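Local coordinates for protein neurotoxin (PDB 2QN0) that probably acts as a zinc-dependent endopeptidase, the light chain of botulinum neurotoxin type C1, cleaving SNARE proteins in nerve cells, at residues P74-L77 against S81-D84; D84-E89 against S193-F198; I114-N119 against A301-S306; E321-L326 against G338-N343. All coordinates share one frame; numbering follows the deposited sequence.

Contact 1: P74-L77 against S81-D84; sequences PNYL and SDKD
The first turn of helix 80-97 folds back here onto the loop that leads into it, and Asp-82 and Leu-77 meet across the bend. The contact is local, within the Clostridial neurotoxin zinc protease fold. Its one direct hydrogen bond runs from Leu-77 N to Asp-82 OD2, at 3.0 Å and with an N-H...O angle of 157°. The N-H meets the anti side of the carboxylate oxygen, 20° out of the carboxylate plane. Asp-82 CB also packs against Leu-77 CA at 3.6 Å. Leu-77 CD2 rests 3.6 Å from Asp-82 O. The ring of Tyr-76 takes a lesser part, its CD1 lying 4.0 Å from Asp-82 OD2. The ring and carboxylate planes stand 62° apart. Leu-77 CG covers part of one face of this ring, toward the rim. The ring also meets Phe-198 edge-to-face. Lys-83 passes the loop with its chain extended beyond CG, which carries NZ on to a salt bridge with Asp-48. On the way, Lys-83 CE comes to 3.4 Å from Leu-77 O.

Contact 2: D84-E89 against S193-F198; sequences DTFLKE and SISPRF
Ile-194 and Ser-195 meet the ring of Phe-86, and Arg-197 meets Glu-89 one turn further along the helix. Ile-194 contributes its carbonyl: Ile-194 O lies 3.1 Å from Phe-86 CE1 and 3.2 Å from Phe-86 CZ, near the ring plane. The partly positive C-H edge of the ring thus faces a carbonyl oxygen. Phe-86 has CG anti to its backbone N (chi1 178°), which carries the ring out from the helix to this carbonyl. Ser-195 follows, its CA also at the ring edge, and starts a type I beta turn that ends at Phe-198. Its OG bonds to Tyr-76 OH and to a water. That water donates to Glu-89 OE1 and accepts from Arg-197 N. A second water accepts from Arg-197 NE at 2.9 Å and donates to Glu-89 OE1 at 2.7 Å. The direct salt bridge is long, 3.8 Å from Glu-89 OE2 to Arg-197 NE. Glu-89 OE2 instead lies closest to Arg-197 CD, at 3.2 Å, and the carboxylate and guanidinium planes are 65° apart. Phe-198 CE2 lies over the centre of one guanidinium face. The turn follows strand 190-193 of the mixed sheet. Pro-196 touches Ile-90 and Leu-93 of helix 80-97 and Pro-223 of helix 223-238, while Ile-194 packs on Ile-226 and Glu-230 of that zinc-binding helix.

Contact 3: I114-N119 against A301-S306; sequences IPFPGN and AKRLNS
The Phe-116 ring meets Leu-304 at its edge, and Pro-117 CD covers part of one face, 3.6 Å above the plane and toward the rim. At the edge, Leu-304 CD2 lies 3.9 Å from Phe-116 CE1, near the ring plane. Arg-303 approaches the same end of the ring obliquely. Its CD is 3.9 Å from Phe-116 CZ, and its CB is 4.0 Å from that atom. The ring and guanidinium planes are 66° apart. A chi1 of 179° swings the Phe-116 ring away from its backbone N toward the end of helix 283-304. The extended Arg-303 chain runs past the ring and takes the guanidinium to the loop beyond, where NH1 bonds to Thr-122 O. Arg-303 NH2 is also 3.4 Å from Asn-119 O, but the angle is too poor for a hydrogen bond. Phe-127 meets the Phe-116 ring edge-to-face, and Leu-326 and Tyr-330 of helix 319-330 also touch Phe-116. This is a buried contact of a loop with the C-terminal end of a helix, apolar at Phe-116 and Leu-304, with the Arg-303 aliphatic chain alongside and an inverse gamma turn centred on Pro-117.

Contact 4: E321-L326 against G338-N343; sequences EYKQKL and GEVTVN
Lys-323 lays the end of its aliphatic chain beside Val-340, with Lys-323 CE 4.0 Å from Val-340 CG2. The two side chains run past each other in opposite directions. This is the one apolar touch across the contact, and little surface is buried by it. A chi1 of 173° points the Lys-323 chain away from its own backbone N, and beyond CG the chain is fully extended. The ammonium is thereby carried from helix 319-330 past Val-340 toward Gly-338. It does not bond directly to that residue, since Lys-323 NZ and Gly-338 O are 4.4 Å apart. Two waters bridge them. One accepts from Lys-323 NZ at 2.7 Å and donates to Gly-338 O at 2.8 Å. The other accepts from Lys-323 NZ at 3.2 Å and donates to Gly-338 O at 2.8 Å. The four polar atoms close a ring of hydrogen bonds. Val-340 belongs to strand 340-341, which pairs antiparallel with strand 333-334 in a two-stranded sheet. Its side chain also touches Phe-332. Asn-343 then takes the N-cap position of helix 344-357. The contact thus joins helix 319-330 to the hairpin that follows it. The link is mostly solvent-mediated: the waters accept from the lysine ammonium and donate to a backbone carbonyl. The positive charge is probably solvated by these waters, which relay its pull to the carbonyl.

The four contacts form two pairs on opposite sides of the chain's centre. Contacts 1 and 2 have centres about 9 Å apart, share Asp-84 and both use helix 80-97. Contacts 3 and 4, with centres also about 9 Å apart, adjoin where Leu-304 and Asn-305 at the end of helix 283-304 meet Lys-323 and Val-340, and where Pro-117 meets Leu-326. Asn-305 OD1 and Val-340 N form a probable hydrogen bond of 2.7 Å. The pairs lie 35 to 44 Å apart between centres. Along the chain, contact 1 runs into contact 2, contacts 2 and 3 interleave, and contact 4 comes last. Contact 2 packs on helix 223-238, which carries zinc ligands His-229 and His-233.

Contact 1: P74-L77 against S81-D84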
loop_
_atom_site.group_PDB
_atom_site.type_symbol
_atom_site.label_atom_id
_atom_site.label_comp_id
_atom_site.label_asym_id
_atom_site.label_seq_id
_atom_site.Cartn_x
_atom_site.Cartn_y
_atom_site.Cartn_z
ATOM N N PRO A 74 7.601 18.800 -10.295
ATOM C CA PRO A 74 6.229 19.101 -10.709
ATOM C C PRO A 74 5.812 18.510 -12.051
ATOM O O PRO A 74 4.623 18.425 -12.347
ATOM C CB PRO A 74 6.204 20.627 -10.716
ATOM C CG PRO A 74 7.596 20.967 -11.152
ATOM C CD PRO A 74 8.431 20.019 -10.311
ATOM N N ASN A 75 6.781 18.086 -12.855
ATOM C CA ASN A 75 6.466 17.524 -14.164
ATOM C C ASN A 75 6.437 15.998 -14.217
ATOM O O ASN A 75 6.098 15.421 -15.250
ATOM C CB ASN A 75 7.447 18.057 -15.212
ATOM C CG ASN A 75 7.460 19.570 -15.271
ATOM O OD1 ASN A 75 6.411 20.206 -15.380
ATOM N ND2 ASN A 75 8.648 20.157 -15.198
ATOM N N TYR A 76 6.791 15.340 -13.118
ATOM C CA TYR A 76 6.768 13.879 -13.100
ATOM C C TYR A 76 5.319 13.397 -13.199
ATOM O O TYR A 76 4.466 13.808 -12.410
ATOM C CB TYR A 76 7.415 13.344 -11.819
ATOM C CG TYR A 76 7.355 11.842 -11.708
ATOM C CD1 TYR A 76 7.911 11.029 -12.694
ATOM C CD2 TYR A 76 6.720 11.227 -10.628
ATOM C CE1 TYR A 76 7.836 9.641 -12.612
ATOM C CE2 TYR A 76 6.639 9.839 -10.536
ATOM C CZ TYR A 76 7.197 9.054 -11.529
ATOM O OH TYR A 76 7.113 7.683 -11.448
ATOM N N LEU A 77 5.058 12.527 -14.174
ATOM C CA LEU A 77 3.727 11.973 -14.433
ATOM C C LEU A 77 2.755 12.981 -15.035
ATOM O O LEU A 77 1.542 12.790 -14.969
ATOM C CB LEU A 77 3.104 11.399 -13.155
ATOM C CG LEU A 77 3.601 10.041 -12.666
ATOM C CD1 LEU A 77 2.674 9.537 -11.551
ATOM C CD2 LEU A 77 3.618 9.049 -13.820
ATOM N N SER A 81 2.605 9.928 -21.763
ATOM C CA SER A 81 3.739 9.036 -21.958
ATOM C C SER A 81 4.285 8.597 -20.597
ATOM O O SER A 81 4.642 7.435 -20.403
ATOM C CB SER A 81 4.837 9.748 -22.749
ATOM O OG SER A 81 5.928 8.876 -22.984
ATOM N N ASP A 82 4.352 9.541 -19.663
ATOM C CA ASP A 82 4.834 9.267 -18.312
ATOM C C ASP A 82 3.887 8.303 -17.610
ATOM O O ASP A 82 4.318 7.362 -16.946
ATOM C CB ASP A 82 4.910 10.566 -17.507
ATOM C CG ASP A 82 6.284 11.201 -17.548
ATOM O OD1 ASP A 82 6.892 11.245 -18.639
ATOM O OD2 ASP A 82 6.753 11.662 -16.484
ATOM N N LYS A 83 2.592 8.549 -17.768
ATOM C CA LYS A 83 1.571 7.717 -17.143
ATOM C C LYS A 83 1.602 6.291 -17.669
ATOM O O LYS A 83 1.407 5.338 -16.913
ATOM C CB LYS A 83 0.190 8.339 -17.358
ATOM C CG LYS A 83 0.057 9.712 -16.721
ATOM C CD LYS A 83 -1.333 10.295 -16.882
ATOM C CE LYS A 83 -1.446 11.618 -16.134
ATOM N NZ LYS A 83 -2.819 12.187 -16.193
ATOM N N ASP A 84 1.858 6.142 -18.966
ATOM C CA ASP A 84 1.919 4.820 -19.571
ATOM C C ASP A 84 3.075 4.032 -18.957
ATOM O O ASP A 84 2.933 2.859 -18.610
ATOM C CB ASP A 84 2.125 4.941 -21.086
ATOM C CG ASP A 84 2.080 3.600 -21.785
ATOM O OD1 ASP A 84 0.987 2.993 -21.847
ATOM O OD2 ASP A 84 3.137 3.145 -22.268
#

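Contact 2: D84-E89 against S193-F198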
loop_
_atom_site.group_PDB
_atom_site.type_symbol
_atom_site.label_atom_id
_atom_site.label_comp_id
_atom_site.label_asym_id
_atom_site.label_seq_id
_atom_site.Cartn_x
_atom_site.Cartn_y
_atom_site.Cartn_z
ATOM N N ASP A 84 1.858 6.142 -18.966
ATOM C CA ASP A 84 1.919 4.820 -19.571
ATOM C C ASP A 84 3.075 4.032 -18.957
ATOM O O ASP A 84 2.933 2.859 -18.610
ATOM C CB ASP A 84 2.125 4.941 -21.086
ATOM C CG ASP A 84 2.080 3.600 -21.785
ATOM O OD1 ASP A 84 0.987 2.993 -21.847
ATOM O OD2 ASP A 84 3.137 3.145 -22.268
ATOM N N THR A 85 4.223 4.684 -18.828
ATOM C CA THR A 85 5.394 4.038 -18.255
ATOM C C THR A 85 5.139 3.660 -16.797
ATOM O O THR A 85 5.451 2.546 -16.377
ATOM C CB THR A 85 6.621 4.960 -18.356
ATOM O OG1 THR A 85 6.969 5.120 -19.738
ATOM C CG2 THR A 85 7.806 4.372 -17.607
ATOM N N PHE A 86 4.565 4.586 -16.036
ATOM C CA PHE A 86 4.259 4.338 -14.625
ATOM C C PHE A 86 3.310 3.149 -14.508
ATOM O O PHE A 86 3.531 2.236 -13.710
ATOM C CB PHE A 86 3.603 5.570 -14.002
ATOM C CG PHE A 86 3.216 5.388 -12.558
ATOM C CD1 PHE A 86 4.161 5.528 -11.545
ATOM C CD2 PHE A 86 1.908 5.068 -12.216
ATOM C CE1 PHE A 86 3.807 5.354 -10.206
ATOM C CE2 PHE A 86 1.541 4.890 -10.875
ATOM C CZ PHE A 86 2.495 5.035 -9.873
ATOM N N LEU A 87 2.249 3.165 -15.310
ATOM C CA LEU A 87 1.268 2.087 -15.293
ATOM C C LEU A 87 1.932 0.737 -15.536
ATOM O O LEU A 87 1.674 -0.233 -14.825
ATOM C CB LEU A 87 0.196 2.339 -16.358
ATOM C CG LEU A 87 -0.881 1.270 -16.550
ATOM C CD1 LEU A 87 -1.679 1.082 -15.262
ATOM C CD2 LEU A 87 -1.801 1.697 -17.686
ATOM N N LYS A 88 2.795 0.672 -16.543
ATOM C CA LYS A 88 3.478 -0.573 -16.859
ATOM C C LYS A 88 4.461 -0.999 -15.772
ATOM O O LYS A 88 4.678 -2.194 -15.562
ATOM C CB LYS A 88 4.172 -0.450 -18.221
ATOM C CG LYS A 88 3.162 -0.493 -19.368
ATOM C CD LYS A 88 3.734 -0.042 -20.703
ATOM C CE LYS A 88 2.645 -0.101 -21.776
ATOM N NZ LYS A 88 3.082 0.498 -23.069
ATOM N N GLU A 89 5.051 -0.031 -15.077
ATOM C CA GLU A 89 5.984 -0.357 -14.002
ATOM C C GLU A 89 5.215 -1.025 -12.861
ATOM O O GLU A 89 5.646 -2.042 -12.320
ATOM C CB GLU A 89 6.685 0.911 -13.493
ATOM C CG GLU A 89 7.631 1.545 -14.519
ATOM C CD GLU A 89 8.203 2.878 -14.067
ATOM O OE1 GLU A 89 7.533 3.581 -13.282
ATOM O OE2 GLU A 89 9.316 3.236 -14.514
ATOM N N SER A 193 -0.025 6.072 -2.553
ATOM C CA SER A 193 0.619 7.013 -3.480
ATOM C C SER A 193 2.099 6.659 -3.471
ATOM O O SER A 193 2.764 6.730 -2.430
ATOM C CB SER A 193 0.386 8.447 -3.014
ATOM O OG SER A 193 -1.006 8.711 -2.957
ATOM N N ILE A 194 2.628 6.311 -4.639
ATOM C CA ILE A 194 3.996 5.830 -4.696
ATOM C C ILE A 194 4.590 5.790 -6.103
ATOM O O ILE A 194 3.870 5.868 -7.099
ATOM C CB ILE A 194 3.988 4.383 -4.155
ATOM C CG1 ILE A 194 5.393 3.800 -4.052
ATOM C CG2 ILE A 194 3.132 3.516 -5.087
ATOM C CD1 ILE A 194 5.400 2.395 -3.461
ATOM N N SER A 195 5.913 5.678 -6.159
ATOM C CA SER A 195 6.640 5.507 -7.413
ATOM C C SER A 195 7.821 4.625 -7.034
ATOM O O SER A 195 8.882 5.118 -6.659
ATOM C CB SER A 195 7.148 6.822 -7.988
ATOM O OG SER A 195 7.773 6.554 -9.237
ATOM N N PRO A 196 7.642 3.299 -7.121
ATOM C CA PRO A 196 8.680 2.325 -6.778
ATOM C C PRO A 196 10.028 2.455 -7.479
ATOM O O PRO A 196 11.036 2.011 -6.931
ATOM C CB PRO A 196 8.010 0.983 -7.070
ATOM C CG PRO A 196 6.559 1.267 -6.838
ATOM C CD PRO A 196 6.391 2.616 -7.496
ATOM N N ARG A 197 10.072 3.054 -8.671
ATOM C CA ARG A 197 11.361 3.161 -9.357
ATOM C C ARG A 197 12.316 4.143 -8.689
ATOM O O ARG A 197 13.499 4.180 -9.018
ATOM C CB ARG A 197 11.190 3.509 -10.847
ATOM C CG ARG A 197 10.974 4.965 -11.195
ATOM C CD ARG A 197 11.109 5.135 -12.715
ATOM N NE ARG A 197 10.765 6.477 -13.182
ATOM C CZ ARG A 197 11.557 7.540 -13.076
ATOM N NH1 ARG A 197 12.753 7.429 -12.519
ATOM N NH2 ARG A 197 11.149 8.719 -13.528
ATOM N N PHE A 198 11.807 4.947 -7.761
ATOM C CA PHE A 198 12.662 5.876 -7.019
ATOM C C PHE A 198 13.045 5.080 -5.778
ATOM O O PHE A 198 12.275 4.990 -4.820
ATOM C CB PHE A 198 11.886 7.142 -6.654
ATOM C CG PHE A 198 11.711 8.090 -7.807
ATOM C CD1 PHE A 198 12.634 9.106 -8.035
ATOM C CD2 PHE A 198 10.645 7.945 -8.688
ATOM C CE1 PHE A 198 12.498 9.964 -9.128
ATOM C CE2 PHE A 198 10.500 8.797 -9.784
ATOM C CZ PHE A 198 11.430 9.808 -10.002
HETATM O O HOH W 1 7.867 6.267 -13.580
HETATM O O HOH W 2 7.672 3.747 -10.402
#

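Contact 3: I114-N119 against A301-S306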
loop_
_atom_site.group_PDB
_atom_site.type_symbol
_atom_site.label_atom_id
_atom_site.label_comp_id
_atom_site.label_asym_id
_atom_site.label_seq_id
_atom_site.Cartn_x
_atom_site.Cartn_y
_atom_site.Cartn_z
ATOM N N ILE A 114 -13.138 -7.527 1.261
ATOM C CA ILE A 114 -13.571 -6.139 1.232
ATOM C C ILE A 114 -13.769 -5.511 2.608
ATOM O O ILE A 114 -13.897 -6.207 3.614
ATOM C CB ILE A 114 -14.915 -6.006 0.485
ATOM C CG1 ILE A 114 -16.016 -6.720 1.277
ATOM C CG2 ILE A 114 -14.809 -6.630 -0.906
ATOM C CD1 ILE A 114 -17.428 -6.346 0.848
ATOM N N PRO A 115 -13.774 -4.172 2.664
ATOM C CA PRO A 115 -13.978 -3.480 3.938
ATOM C C PRO A 115 -15.403 -3.801 4.366
ATOM O O PRO A 115 -16.273 -3.994 3.513
ATOM C CB PRO A 115 -13.857 -2.009 3.555
ATOM C CG PRO A 115 -12.903 -2.032 2.406
ATOM C CD PRO A 115 -13.385 -3.222 1.607
ATOM N N PHE A 116 -15.653 -3.888 5.667
ATOM C CA PHE A 116 -17.018 -4.129 6.111
ATOM C C PHE A 116 -17.773 -2.896 5.619
ATOM O O PHE A 116 -17.277 -1.774 5.734
ATOM C CB PHE A 116 -17.098 -4.184 7.635
ATOM C CG PHE A 116 -18.494 -4.404 8.154
ATOM C CD1 PHE A 116 -18.925 -5.677 8.507
ATOM C CD2 PHE A 116 -19.379 -3.339 8.270
ATOM C CE1 PHE A 116 -20.226 -5.886 8.969
ATOM C CE2 PHE A 116 -20.682 -3.536 8.729
ATOM C CZ PHE A 116 -21.103 -4.812 9.078
ATOM N N PRO A 117 -18.977 -3.081 5.055
ATOM C CA PRO A 117 -19.725 -1.917 4.572
ATOM C C PRO A 117 -20.328 -1.081 5.698
ATOM O O PRO A 117 -21.501 -1.231 6.040
ATOM C CB PRO A 117 -20.785 -2.541 3.665
ATOM C CG PRO A 117 -21.046 -3.857 4.317
ATOM C CD PRO A 117 -19.655 -4.336 4.688
ATOM N N GLY A 118 -19.509 -0.204 6.271
ATOM C CA GLY A 118 -19.975 0.650 7.345
ATOM C C GLY A 118 -18.856 1.196 8.206
ATOM O O GLY A 118 -17.679 0.895 7.990
ATOM N N ASN A 119 -19.225 2.033 9.171
ATOM C CA ASN A 119 -18.262 2.601 10.102
ATOM C C ASN A 119 -18.919 2.707 11.476
ATOM O O ASN A 119 -20.016 2.185 11.683
ATOM C CB ASN A 119 -17.762 3.976 9.633
ATOM C CG ASN A 119 -18.867 5.009 9.534
ATOM O OD1 ASN A 119 -19.923 4.876 10.152
ATOM N ND2 ASN A 119 -18.616 6.065 8.764
ATOM N N ALA A 301 -19.063 -9.163 14.469
ATOM C CA ALA A 301 -19.817 -10.415 14.476
ATOM C C ALA A 301 -21.256 -10.133 14.904
ATOM O O ALA A 301 -22.202 -10.698 14.352
ATOM C CB ALA A 301 -19.169 -11.419 15.426
ATOM N N LYS A 302 -21.413 -9.249 15.886
ATOM C CA LYS A 302 -22.734 -8.879 16.379
ATOM C C LYS A 302 -23.535 -8.230 15.252
ATOM O O LYS A 302 -24.719 -8.518 15.072
ATOM C CB LYS A 302 -22.610 -7.904 17.553
ATOM C CG LYS A 302 -23.936 -7.347 18.037
ATOM C CD LYS A 302 -23.737 -6.351 19.169
ATOM C CE LYS A 302 -25.066 -5.777 19.632
ATOM N NZ LYS A 302 -25.990 -6.845 20.106
ATOM N N ARG A 303 -22.885 -7.350 14.495
ATOM C CA ARG A 303 -23.553 -6.685 13.383
ATOM C C ARG A 303 -24.018 -7.725 12.371
ATOM O O ARG A 303 -25.149 -7.664 11.890
ATOM C CB ARG A 303 -22.608 -5.686 12.701
ATOM C CG ARG A 303 -22.433 -4.360 13.438
ATOM C CD ARG A 303 -21.373 -3.496 12.759
ATOM N NE ARG A 303 -21.185 -2.200 13.407
ATOM C CZ ARG A 303 -21.869 -1.098 13.111
ATOM N NH1 ARG A 303 -22.803 -1.119 12.169
ATOM N NH2 ARG A 303 -21.609 0.034 13.751
ATOM N N LEU A 304 -23.152 -8.685 12.058
ATOM C CA LEU A 304 -23.493 -9.718 11.087
ATOM C C LEU A 304 -24.708 -10.545 11.500
ATOM O O LEU A 304 -25.356 -11.169 10.659
ATOM C CB LEU A 304 -22.293 -10.634 10.836
ATOM C CG LEU A 304 -21.115 -9.971 10.105
ATOM C CD1 LEU A 304 -19.966 -10.957 9.980
ATOM C CD2 LEU A 304 -21.569 -9.487 8.720
ATOM N N ASN A 305 -25.020 -10.549 12.791
ATOM C CA ASN A 305 -26.180 -11.290 13.278
ATOM C C ASN A 305 -27.404 -10.382 13.315
ATOM O O ASN A 305 -28.492 -10.821 13.688
ATOM C CB ASN A 305 -25.942 -11.826 14.696
ATOM C CG ASN A 305 -24.894 -12.912 14.750
ATOM O OD1 ASN A 305 -24.886 -13.830 13.930
ATOM N ND2 ASN A 305 -24.009 -12.825 15.737
ATOM N N SER A 306 -27.230 -9.123 12.920
ATOM C CA SER A 306 -28.325 -8.155 12.970
ATOM C C SER A 306 -28.698 -7.459 11.664
ATOM O O SER A 306 -29.607 -6.629 11.653
ATOM C CB SER A 306 -27.990 -7.072 14.000
ATOM O OG SER A 306 -27.477 -7.643 15.192
#

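Contact 4: E321-L326 against G338-N343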
loop_
_atom_site.group_PDB
_atom_site.type_symbol
_atom_site.label_atom_id
_atom_site.label_comp_id
_atom_site.label_asym_id
_atom_site.label_seq_id
_atom_site.Cartn_x
_atom_site.Cartn_y
_atom_site.Cartn_z
ATOM N N GLU A 321 -25.311 -12.800 0.773
ATOM C CA GLU A 321 -24.065 -12.968 0.032
ATOM C C GLU A 321 -22.911 -12.253 0.723
ATOM O O GLU A 321 -21.833 -12.820 0.905
ATOM C CB GLU A 321 -24.213 -12.395 -1.380
ATOM C CG GLU A 321 -22.941 -12.474 -2.219
ATOM C CD GLU A 321 -23.039 -11.663 -3.498
ATOM O OE1 GLU A 321 -24.148 -11.595 -4.067
ATOM O OE2 GLU A 321 -22.011 -11.104 -3.941
ATOM N N TYR A 322 -23.136 -10.999 1.096
ATOM C CA TYR A 322 -22.080 -10.235 1.738
ATOM C C TYR A 322 -21.822 -10.653 3.174
ATOM O O TYR A 322 -20.707 -10.522 3.672
ATOM C CB TYR A 322 -22.364 -8.737 1.608
ATOM C CG TYR A 322 -22.044 -8.279 0.206
ATOM C CD1 TYR A 322 -23.001 -8.338 -0.810
ATOM C CD2 TYR A 322 -20.737 -7.944 -0.144
ATOM C CE1 TYR A 322 -22.654 -8.086 -2.142
ATOM C CE2 TYR A 322 -20.379 -7.695 -1.461
ATOM C CZ TYR A 322 -21.339 -7.773 -2.456
ATOM O OH TYR A 322 -20.960 -7.579 -3.763
ATOM N N LYS A 323 -22.844 -11.181 3.835
ATOM C CA LYS A 323 -22.666 -11.659 5.197
ATOM C C LYS A 323 -21.671 -12.817 5.117
ATOM O O LYS A 323 -20.724 -12.896 5.898
ATOM C CB LYS A 323 -24.004 -12.142 5.767
ATOM C CG LYS A 323 -23.907 -12.822 7.124
ATOM C CD LYS A 323 -25.296 -13.166 7.648
ATOM C CE LYS A 323 -25.226 -13.952 8.946
ATOM N NZ LYS A 323 -26.590 -14.308 9.429
ATOM N N GLN A 324 -21.880 -13.708 4.152
ATOM C CA GLN A 324 -20.993 -14.855 3.972
ATOM C C GLN A 324 -19.571 -14.443 3.594
ATOM O O GLN A 324 -18.601 -15.033 4.070
ATOM C CB GLN A 324 -21.553 -15.797 2.906
ATOM C CG GLN A 324 -22.827 -16.508 3.332
ATOM C CD GLN A 324 -22.646 -17.289 4.623
ATOM O OE1 GLN A 324 -21.743 -18.117 4.737
ATOM N NE2 GLN A 324 -23.507 -17.027 5.601
ATOM N N LYS A 325 -19.449 -13.437 2.734
ATOM C CA LYS A 325 -18.130 -12.965 2.319
ATOM C C LYS A 325 -17.363 -12.396 3.509
ATOM O O LYS A 325 -16.163 -12.639 3.664
ATOM C CB LYS A 325 -18.264 -11.889 1.233
ATOM C CG LYS A 325 -18.733 -12.422 -0.115
ATOM C CD LYS A 325 -18.753 -11.328 -1.180
ATOM C CE LYS A 325 -19.146 -11.902 -2.540
ATOM N NZ LYS A 325 -19.164 -10.868 -3.613
ATOM N N LEU A 326 -18.058 -11.640 4.350
ATOM C CA LEU A 326 -17.426 -11.038 5.520
ATOM C C LEU A 326 -17.083 -12.090 6.575
ATOM O O LEU A 326 -16.074 -11.971 7.272
ATOM C CB LEU A 326 -18.334 -9.948 6.087
ATOM C CG LEU A 326 -18.502 -8.785 5.099
ATOM C CD1 LEU A 326 -19.677 -7.908 5.493
ATOM C CD2 LEU A 326 -17.213 -7.972 5.052
ATOM N N GLY A 338 -26.776 -20.796 13.561
ATOM C CA GLY A 338 -26.646 -19.788 12.526
ATOM C C GLY A 338 -26.024 -18.502 13.039
ATOM O O GLY A 338 -25.725 -17.594 12.263
ATOM N N GLU A 339 -25.829 -18.417 14.352
ATOM C CA GLU A 339 -25.233 -17.227 14.944
ATOM C C GLU A 339 -23.743 -17.159 14.622
ATOM O O GLU A 339 -23.042 -18.170 14.660
ATOM C CB GLU A 339 -25.423 -17.224 16.461
ATOM C CG GLU A 339 -24.833 -15.996 17.140
ATOM C CD GLU A 339 -25.015 -16.009 18.642
ATOM O OE1 GLU A 339 -24.584 -16.989 19.283
ATOM O OE2 GLU A 339 -25.583 -15.036 19.182
ATOM N N VAL A 340 -23.271 -15.960 14.304
ATOM C CA VAL A 340 -21.867 -15.749 13.977
ATOM C C VAL A 340 -21.081 -15.434 15.245
ATOM O O VAL A 340 -21.413 -14.496 15.968
ATOM C CB VAL A 340 -21.698 -14.574 12.992
ATOM C CG1 VAL A 340 -20.223 -14.390 12.650
ATOM C CG2 VAL A 340 -22.508 -14.833 11.725
ATOM N N THR A 341 -20.038 -16.215 15.505
ATOM C CA THR A 341 -19.211 -15.998 16.686
ATOM C C THR A 341 -17.734 -15.893 16.328
ATOM O O THR A 341 -17.296 -16.376 15.281
ATOM C CB THR A 341 -19.377 -17.140 17.706
ATOM O OG1 THR A 341 -18.980 -18.378 17.107
ATOM C CG2 THR A 341 -20.831 -17.244 18.156
ATOM N N VAL A 342 -16.969 -15.259 17.211
ATOM C CA VAL A 342 -15.538 -15.095 17.006
ATOM C C VAL A 342 -14.774 -16.195 17.735
ATOM O O VAL A 342 -14.962 -16.407 18.933
ATOM C CB VAL A 342 -15.043 -13.732 17.540
ATOM C CG1 VAL A 342 -13.564 -13.562 17.230
ATOM C CG2 VAL A 342 -15.852 -12.600 16.923
ATOM N N ASN A 343 -13.924 -16.904 17.002
ATOM C CA ASN A 343 -13.107 -17.963 17.582
ATOM C C ASN A 343 -11.748 -17.326 17.865
ATOM O O ASN A 343 -11.060 -16.896 16.939
ATOM C CB ASN A 343 -12.966 -19.118 16.587
ATOM C CG ASN A 343 -12.054 -20.221 17.093
ATOM O OD1 ASN A 343 -10.854 -20.018 17.273
ATOM N ND2 ASN A 343 -12.624 -21.399 17.325
HETATM O O HOH W 3 -26.485 -14.945 12.097
HETATM O O HOH W 4 -25.669 -17.360 9.517
#